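Local coordinates for protein pullulanase (Bacillus acidopullulyticus, PDB 2WAN) that hydrolyses the alpha-1,6-glucosidic linkages of pullulan and probably those at the branch points of starch-type polysaccharides, at residues Leu126-Met131 with Thr271-Leu276; Ala158-Pro163 with Ala267-Asn272; Ser115-Asp120 with His298-Arg303. All coordinates share one frame; numbering follows the deposited sequence.

Contacts 1, 2 and 3 illustrate how one beta domain is assembled from distant parts of a chain. All three reach the same seven-stranded mixed sheet. In contact 1 strand 124-129 pairs with strand 273-278, whose other neighbour is strand 152-160. Contact 2 reaches the end of that strand, its centre about 8 Å from that of contact 1 and sharing Thr271 and Asn272 with it. In contact 3 strand 114-121, the neighbour of 124-129, pairs with 295-302, its centre about 11 Å from contact 1 and 17 Å from contact 2. Along the chain, contacts 1 and 2 nest inside contact 3, and a four-stranded antiparallel sheet (192-195, 198-205, 238-245, 250-253) comes between the segments of contact 2.

Contact 1: residues Leu126-Met131 with Thr271-Leu276; sequences LAKLSM and TNLVQL
Lys128 and Asn272 run alongside each other in the same direction, with CE of Lys128 3.4 Å from ND2 of Asn272. The bend at chi2 (79°) of Lys128 brings its CD to 3.4 Å from O of Asn272, and a further bend at chi4 turns the ammonium, while the Leu273 side chain passes across the aliphatic part. Two waters join the polar ends: one accepts from NZ of Lys128, the other from ND2 of Asn272 (2.8 Å) while donating to O of Leu129. The ammonium also reaches Asn579 directly, so an alanine in place of this lysine would probably leave Asn579 without that donor and strip the cover from Asn272 O. The same carbonyl receives N of Leu129 at 2.8 Å. Further along, Ala127 N meets Val274 O at 2.8 Å and Val274 N meets Ala127 O at 2.9 Å, both nearly straight. On the face bearing Ala127 and Val274, CG2 of Val274 touches CD1 of Leu129 at 4.0 Å, and Phe142 packs against both. Such pairing is that of neighbouring antiparallel strands, here 124-129 and 273-278 in a seven-stranded mixed sheet.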
loop_
_atom_site.group_PDB
_atom_site.type_symbol
_atom_site.label_atom_id
_atom_site.label_comp_id
_atom_site.label_asym_id
_atom_site.label_seq_id
_atom_site.Cartn_x
_atom_site.Cartn_y
_atom_site.Cartn_z
ATOM N N LEU A 126 2.945 21.908 19.809
ATOM C CA LEU A 126 2.784 22.529 18.497
ATOM C C LEU A 126 1.410 23.172 18.428
ATOM O O LEU A 126 0.395 22.478 18.422
ATOM C CB LEU A 126 2.956 21.485 17.375
ATOM C CG LEU A 126 2.762 21.998 15.939
ATOM C CD1 LEU A 126 4.031 22.697 15.462
ATOM C CD2 LEU A 126 2.409 20.864 14.980
ATOM N N ALA A 127 1.372 24.502 18.378
ATOM C CA ALA A 127 0.107 25.232 18.456
ATOM C C ALA A 127 -0.181 26.097 17.235
ATOM O O ALA A 127 0.683 26.848 16.782
ATOM C CB ALA A 127 0.061 26.084 19.731
ATOM N N LYS A 128 -1.408 25.989 16.733
ATOM C CA LYS A 128 -1.879 26.765 15.589
ATOM C C LYS A 128 -2.761 27.926 16.041
ATOM O O LYS A 128 -3.677 27.748 16.851
ATOM C CB LYS A 128 -2.647 25.867 14.610
ATOM C CG LYS A 128 -3.160 26.568 13.346
ATOM C CD LYS A 128 -2.049 26.743 12.316
ATOM C CE LYS A 128 -2.409 27.806 11.284
ATOM N NZ LYS A 128 -3.756 27.617 10.675
ATOM N N LEU A 129 -2.503 29.112 15.488
ATOM C CA LEU A 129 -3.278 30.307 15.836
ATOM C C LEU A 129 -4.177 30.734 14.679
ATOM O O LEU A 129 -3.808 30.593 13.512
ATOM C CB LEU A 129 -2.336 31.450 16.221
ATOM C CG LEU A 129 -1.093 31.103 17.052
ATOM C CD1 LEU A 129 -0.049 32.197 16.945
ATOM C CD2 LEU A 129 -1.449 30.830 18.514
ATOM N N SER A 130 -5.354 31.262 15.010
ATOM C CA SER A 130 -6.321 31.710 14.004
ATOM C C SER A 130 -5.873 32.962 13.236
ATOM O O SER A 130 -6.460 33.309 12.206
ATOM C CB SER A 130 -7.688 31.945 14.644
ATOM O OG SER A 130 -7.595 32.883 15.701
ATOM N N MET A 131 -4.847 33.638 13.753
ATOM C CA MET A 131 -4.190 34.750 13.053
ATOM C C MET A 131 -2.740 34.883 13.524
ATOM O O MET A 131 -2.422 34.510 14.655
ATOM C CB MET A 131 -4.968 36.066 13.220
ATOM C CG MET A 131 -5.296 36.461 14.652
ATOM S SD MET A 131 -6.160 38.053 14.747
ATOM C CE MET A 131 -7.774 37.645 14.075
ATOM N N THR A 271 4.401 34.531 12.702
ATOM C CA THR A 271 3.952 33.141 12.517
ATOM C C THR A 271 2.556 32.872 13.081
ATOM O O THR A 271 2.118 33.535 14.029
ATOM C CB THR A 271 4.979 32.126 13.116
ATOM O OG1 THR A 271 4.594 30.783 12.784
ATOM C CG2 THR A 271 5.099 32.268 14.644
ATOM N N ASN A 272 1.861 31.899 12.487
ATOM C CA ASN A 272 0.578 31.434 13.001
ATOM C C ASN A 272 0.684 29.985 13.490
ATOM O O ASN A 272 -0.326 29.324 13.735
ATOM C CB ASN A 272 -0.530 31.584 11.948
ATOM C CG ASN A 272 -0.314 30.700 10.721
ATOM O OD1 ASN A 272 0.712 30.035 10.583
ATOM N ND2 ASN A 272 -1.288 30.701 9.824
ATOM N N LEU A 273 1.921 29.513 13.612
ATOM C CA LEU A 273 2.221 28.132 14.006
ATOM C C LEU A 273 3.477 28.111 14.853
ATOM O O LEU A 273 4.588 28.339 14.355
ATOM C CB LEU A 273 2.396 27.244 12.767
ATOM C CG LEU A 273 2.508 25.728 12.977
ATOM C CD1 LEU A 273 1.237 25.174 13.614
ATOM C CD2 LEU A 273 2.776 25.069 11.630
ATOM N N VAL A 274 3.295 27.809 16.137
ATOM C CA VAL A 274 4.351 27.956 17.122
ATOM C C VAL A 274 4.746 26.626 17.753
ATOM O O VAL A 274 3.888 25.793 18.059
ATOM C CB VAL A 274 3.920 28.942 18.254
ATOM C CG1 VAL A 274 5.075 29.215 19.204
ATOM C CG2 VAL A 274 3.396 30.245 17.664
ATOM N N GLN A 275 6.047 26.441 17.942
ATOM C CA GLN A 275 6.581 25.321 18.701
ATOM C C GLN A 275 7.007 25.798 20.091
ATOM O O GLN A 275 7.923 26.617 20.216
ATOM C CB GLN A 275 7.769 24.693 17.976
ATOM C CG GLN A 275 8.388 23.522 18.724
ATOM C CD GLN A 275 9.653 22.998 18.076
ATOM O OE1 GLN A 275 10.594 22.609 18.763
ATOM N NE2 GLN A 275 9.682 22.979 16.749
ATOM N N LEU A 276 6.342 25.271 21.121
ATOM C CA LEU A 276 6.578 25.666 22.517
ATOM C C LEU A 276 7.378 24.629 23.289
ATOM O O LEU A 276 7.119 23.426 23.191
ATOM C CB LEU A 276 5.239 25.924 23.234
ATOM C CG LEU A 276 4.281 26.918 22.575
ATOM C CD1 LEU A 276 2.884 26.875 23.192
ATOM C CD2 LEU A 276 4.849 28.337 22.635
HETATM O O HOH W 1 -3.259 28.988 7.885
HETATM O O HOH W 2 -3.877 31.063 10.791
#

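Contact 2: residues Ala158-Pro163 with Ala267-Asn272; sequences AVSANP and AGVQTN
Val269 opens the contact by resting its CG1 methyl on CB of Ser160, 3.7 Å away, while other loops press on the same valine. The next residue, Gln270, takes part through its backbone: its O accepts from a water that also hydrogen-bonds to OG of Ser160 and accepts from ND2 of Asn162, so one solvent molecule ties three residues together. At Thr271 the hydroxyls meet directly, OG1 lying 2.8 Å from OG of Ser160 in a hydrogen bond. Both oxygens stand opposite their own backbone N (chi1 -173° in Thr271, -177° in Ser160), and the threonine methyl CG2 comes 3.8 Å from CB of Ser160. Here the chain changes sheets: strand 270-271 pairs with 132-134 in a small antiparallel sheet, then the chain bends sharply at Asn272 and continues as strand 273-278, which lies beside 152-160 in the larger one. OG1 of Thr271 also reaches O of Leu273 beyond that bend, 2.9 Å away. OG of Ser160 in turn accepts a weak bond from N of Asn162, as in an ST turn. Asn272 then gives its N to a second water at 3.0 Å, which ND2 of Asn162 reaches at 2.9 Å from the other segment.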
loop_
_atom_site.group_PDB
_atom_site.type_symbol
_atom_site.label_atom_id
_atom_site.label_comp_id
_atom_site.label_asym_id
_atom_site.label_seq_id
_atom_site.Cartn_x
_atom_site.Cartn_y
_atom_site.Cartn_z
ATOM N N ALA A 158 9.436 29.909 22.760
ATOM C CA ALA A 158 8.409 29.923 21.729
ATOM C C ALA A 158 9.030 30.312 20.390
ATOM O O ALA A 158 9.465 31.455 20.205
ATOM C CB ALA A 158 7.283 30.878 22.102
ATOM N N VAL A 159 9.090 29.351 19.470
ATOM C CA VAL A 159 9.652 29.585 18.136
ATOM C C VAL A 159 8.614 29.272 17.060
ATOM O O VAL A 159 7.603 28.616 17.341
ATOM C CB VAL A 159 10.969 28.786 17.899
ATOM C CG1 VAL A 159 11.993 29.078 18.995
ATOM C CG2 VAL A 159 10.703 27.268 17.784
ATOM N N SER A 160 8.838 29.758 15.841
ATOM C CA SER A 160 7.973 29.387 14.722
ATOM C C SER A 160 8.266 27.956 14.290
ATOM O O SER A 160 9.427 27.541 14.233
ATOM C CB SER A 160 8.168 30.301 13.520
ATOM O OG SER A 160 7.259 29.946 12.481
ATOM N N ALA A 161 7.205 27.219 13.973
ATOM C CA ALA A 161 7.333 25.826 13.548
ATOM C C ALA A 161 7.444 25.713 12.025
ATOM O O ALA A 161 7.758 24.636 11.493
ATOM C CB ALA A 161 6.156 25.004 14.066
ATOM N N ASN A 162 7.186 26.821 11.329
ATOM C CA ASN A 162 7.307 26.859 9.878
ATOM C C ASN A 162 8.720 26.532 9.433
ATOM O O ASN A 162 9.678 27.082 9.967
ATOM C CB ASN A 162 6.887 28.221 9.333
ATOM C CG ASN A 162 5.431 28.522 9.592
ATOM O OD1 ASN A 162 4.605 27.616 9.672
ATOM N ND2 ASN A 162 5.104 29.801 9.725
ATOM N N PRO A 163 8.858 25.613 8.462
ATOM C CA PRO A 163 10.189 25.300 7.951
ATOM C C PRO A 163 10.730 26.481 7.141
ATOM O O PRO A 163 9.948 27.296 6.644
ATOM C CB PRO A 163 9.949 24.076 7.058
ATOM C CG PRO A 163 8.499 24.154 6.676
ATOM C CD PRO A 163 7.795 24.819 7.816
ATOM N N ALA A 267 12.435 36.300 18.716
ATOM C CA ALA A 267 11.749 37.586 18.744
ATOM C C ALA A 267 11.812 38.258 17.367
ATOM O O ALA A 267 12.873 38.309 16.747
ATOM C CB ALA A 267 12.357 38.484 19.812
ATOM N N GLY A 268 10.673 38.756 16.891
ATOM C CA GLY A 268 10.594 39.350 15.557
ATOM C C GLY A 268 9.921 38.481 14.504
ATOM O O GLY A 268 9.187 38.991 13.655
ATOM N N VAL A 269 10.159 37.168 14.560
ATOM C CA VAL A 269 9.535 36.215 13.623
ATOM C C VAL A 269 8.009 36.306 13.688
ATOM O O VAL A 269 7.423 36.312 14.772
ATOM C CB VAL A 269 10.001 34.744 13.894
ATOM C CG1 VAL A 269 9.359 33.766 12.908
ATOM C CG2 VAL A 269 11.525 34.627 13.828
ATOM N N GLN A 270 7.374 36.401 12.525
ATOM C CA GLN A 270 5.916 36.416 12.435
ATOM C C GLN A 270 5.440 35.022 12.027
ATOM O O GLN A 270 6.015 34.402 11.123
ATOM C CB GLN A 270 5.434 37.477 11.439
ATOM C CG GLN A 270 5.901 38.895 11.792
ATOM C CD GLN A 270 5.599 39.908 10.702
ATOM O OE1 GLN A 270 4.447 40.090 10.304
ATOM N NE2 GLN A 270 6.641 40.583 10.218
ATOM N N THR A 271 4.401 34.531 12.702
ATOM C CA THR A 271 3.952 33.141 12.517
ATOM C C THR A 271 2.556 32.872 13.081
ATOM O O THR A 271 2.118 33.535 14.029
ATOM C CB THR A 271 4.979 32.126 13.116
ATOM O OG1 THR A 271 4.594 30.783 12.784
ATOM C CG2 THR A 271 5.099 32.268 14.644
ATOM N N ASN A 272 1.861 31.899 12.487
ATOM C CA ASN A 272 0.578 31.434 13.001
ATOM C C ASN A 272 0.684 29.985 13.490
ATOM O O ASN A 272 -0.326 29.324 13.735
ATOM C CB ASN A 272 -0.530 31.584 11.948
ATOM C CG ASN A 272 -0.314 30.700 10.721
ATOM O OD1 ASN A 272 0.712 30.035 10.583
ATOM N ND2 ASN A 272 -1.288 30.701 9.824
HETATM O O HOH W 3 7.281 31.780 10.510
HETATM O O HOH W 4 2.932 31.744 9.722
#

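Contact 3: residues Ser115-Asp120 with His298-Arg303; sequences SNAYLD and HNILPR
Arg303 starts out extended, with chi1 (-176°) and chi2 (177°) carrying CD over the Tyr118 ring, and the bend at chi3 (68°) then swings NE and the guanidinium toward Asp120. Tyr118 has its own CG turned beside the backbone N, bringing the ring under that bend. CD of Arg303 stands 3.8 Å from the Tyr118 ring centroid in a CH-pi contact, and the guanidinium follows over the ring's margin at CD2, its plane 20° from that of the ring. The opposite face of the ring is covered by ND2 of Asn116, 3.3 Å above it, and Leu301 O lies at the ring edge, in its plane.

The guanidinium is gripped side-on by Asp120: NE of Arg303 donates to the syn lone pair of Asp120 OD1 at 2.9 Å, and NH2 meets OD2 at 2.8 Å, in a nearly coplanar salt bridge. Two bonds thus fix the group's rotation over the tyrosine. Beyond it, NH1 of Arg303 and OH of Tyr118 both bond Thr576, and the tyrosine hydroxyl also bonds Gln571, joining this corner to the alpha-amylase family region.

At the other end, CA of Asn116 sits over one face of the His298 ring, 4.0 Å from its centroid, while ND1 of His298 donates to O of Asn299 at 2.7 Å and holds the ring's orientation. Between these ends CG2 of Ile300 packs 3.8 Å from CB of Leu119, beside Val125. N of Leu301 bonds Ala117 O at 2.9 Å, Leu301 O receives N of Leu119, and Leu119 O receives N of Arg303. That alternation is the signature of parallel strands, and through it 114-121 and 295-302, first and last in the order of the seven-stranded sheet, close on each other.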
loop_
_atom_site.group_PDB
_atom_site.type_symbol
_atom_site.label_atom_id
_atom_site.label_comp_id
_atom_site.label_asym_id
_atom_site.label_seq_id
_atom_site.Cartn_x
_atom_site.Cartn_y
_atom_site.Cartn_z
ATOM N N SER A 115 -6.288 27.572 17.630
ATOM C CA SER A 115 -7.286 26.723 16.957
ATOM C C SER A 115 -7.007 25.211 17.075
ATOM O O SER A 115 -7.897 24.395 16.833
ATOM C CB SER A 115 -7.481 27.134 15.489
ATOM O OG SER A 115 -6.281 26.984 14.754
ATOM N N ASN A 116 -5.774 24.865 17.428
ATOM C CA ASN A 116 -5.349 23.476 17.650
ATOM C C ASN A 116 -4.045 23.438 18.423
ATOM O O ASN A 116 -3.221 24.351 18.299
ATOM C CB ASN A 116 -5.153 22.718 16.321
ATOM C CG ASN A 116 -5.100 21.201 16.513
ATOM O OD1 ASN A 116 -6.131 20.558 16.693
ATOM N ND2 ASN A 116 -3.906 20.631 16.467
ATOM N N ALA A 117 -3.843 22.382 19.212
ATOM C CA ALA A 117 -2.576 22.177 19.914
ATOM C C ALA A 117 -2.275 20.701 20.151
ATOM O O ALA A 117 -3.149 19.940 20.594
ATOM C CB ALA A 117 -2.549 22.938 21.243
ATOM N N TYR A 118 -1.033 20.317 19.859
ATOM C CA TYR A 118 -0.575 18.939 20.005
ATOM C C TYR A 118 0.626 18.867 20.923
ATOM O O TYR A 118 1.535 19.690 20.831
ATOM C CB TYR A 118 -0.162 18.356 18.641
ATOM C CG TYR A 118 -1.280 17.988 17.698
ATOM C CD1 TYR A 118 -2.417 17.291 18.150
ATOM C CD2 TYR A 118 -1.184 18.284 16.335
ATOM C CE1 TYR A 118 -3.428 16.927 17.284
ATOM C CE2 TYR A 118 -2.182 17.915 15.454
ATOM C CZ TYR A 118 -3.312 17.230 15.932
ATOM O OH TYR A 118 -4.322 16.859 15.077
ATOM N N LEU A 119 0.644 17.863 21.791
ATOM C CA LEU A 119 1.819 17.546 22.569
ATOM C C LEU A 119 2.623 16.540 21.745
ATOM O O LEU A 119 2.277 15.346 21.683
ATOM C CB LEU A 119 1.412 16.986 23.946
ATOM C CG LEU A 119 2.498 16.740 25.000
ATOM C CD1 LEU A 119 3.219 18.058 25.400
ATOM C CD2 LEU A 119 1.900 16.050 26.233
ATOM N N ASP A 120 3.673 17.030 21.084
ATOM C CA ASP A 120 4.430 16.215 20.120
ATOM C C ASP A 120 5.743 15.671 20.646
ATOM O O ASP A 120 6.423 14.919 19.954
ATOM C CB ASP A 120 4.658 16.974 18.800
ATOM C CG ASP A 120 3.442 16.944 17.887
ATOM O OD1 ASP A 120 2.626 15.984 17.961
ATOM O OD2 ASP A 120 3.293 17.882 17.077
ATOM N N HIS A 298 -6.996 26.641 24.142
ATOM C CA HIS A 298 -7.368 25.371 23.501
ATOM C C HIS A 298 -6.763 24.186 24.245
ATOM O O HIS A 298 -5.672 24.279 24.800
ATOM C CB HIS A 298 -6.899 25.332 22.039
ATOM C CG HIS A 298 -7.644 24.347 21.187
ATOM N ND1 HIS A 298 -7.285 23.020 21.089
ATOM C CD2 HIS A 298 -8.737 24.500 20.401
ATOM C CE1 HIS A 298 -8.120 22.398 20.275
ATOM N NE2 HIS A 298 -9.013 23.272 19.848
ATOM N N ASN A 299 -7.477 23.066 24.234
ATOM C CA ASN A 299 -6.934 21.806 24.729
ATOM C C ASN A 299 -5.684 21.389 23.954
ATOM O O ASN A 299 -5.577 21.661 22.749
ATOM C CB ASN A 299 -7.994 20.710 24.614
ATOM C CG ASN A 299 -7.488 19.361 25.093
ATOM O OD1 ASN A 299 -7.295 19.142 26.292
ATOM N ND2 ASN A 299 -7.267 18.452 24.154
ATOM N N ILE A 300 -4.749 20.755 24.656
ATOM C CA ILE A 300 -3.548 20.173 24.057
ATOM C C ILE A 300 -3.747 18.656 23.986
ATOM O O ILE A 300 -3.791 17.966 25.020
ATOM C CB ILE A 300 -2.269 20.455 24.888
ATOM C CG1 ILE A 300 -2.139 21.942 25.251
ATOM C CG2 ILE A 300 -1.016 19.959 24.155
ATOM C CD1 ILE A 300 -1.076 22.223 26.313
ATOM N N LEU A 301 -3.875 18.138 22.770
ATOM C CA LEU A 301 -4.099 16.708 22.586
ATOM C C LEU A 301 -2.762 16.028 22.425
ATOM O O LEU A 301 -1.945 16.470 21.623
ATOM C CB LEU A 301 -4.970 16.440 21.357
ATOM C CG LEU A 301 -5.455 14.990 21.208
ATOM C CD1 LEU A 301 -6.649 14.732 22.123
ATOM C CD2 LEU A 301 -5.828 14.744 19.749
ATOM N N PRO A 302 -2.516 14.952 23.195
ATOM C CA PRO A 302 -1.284 14.206 22.992
ATOM C C PRO A 302 -1.233 13.612 21.571
ATOM O O PRO A 302 -2.212 13.016 21.118
ATOM C CB PRO A 302 -1.381 13.094 24.052
ATOM C CG PRO A 302 -2.265 13.703 25.126
ATOM C CD PRO A 302 -3.290 14.439 24.343
ATOM N N ARG A 303 -0.128 13.834 20.865
ATOM C CA ARG A 303 0.077 13.216 19.548
ATOM C C ARG A 303 1.443 12.534 19.533
ATOM O O ARG A 303 1.574 11.416 20.009
ATOM C CB ARG A 303 -0.119 14.215 18.390
ATOM C CG ARG A 303 0.005 13.568 16.982
ATOM C CD ARG A 303 -0.269 14.557 15.844
ATOM N NE ARG A 303 0.771 15.585 15.737
ATOM C CZ ARG A 303 0.958 16.370 14.676
ATOM N NH1 ARG A 303 0.188 16.256 13.600
ATOM N NH2 ARG A 303 1.926 17.285 14.694
#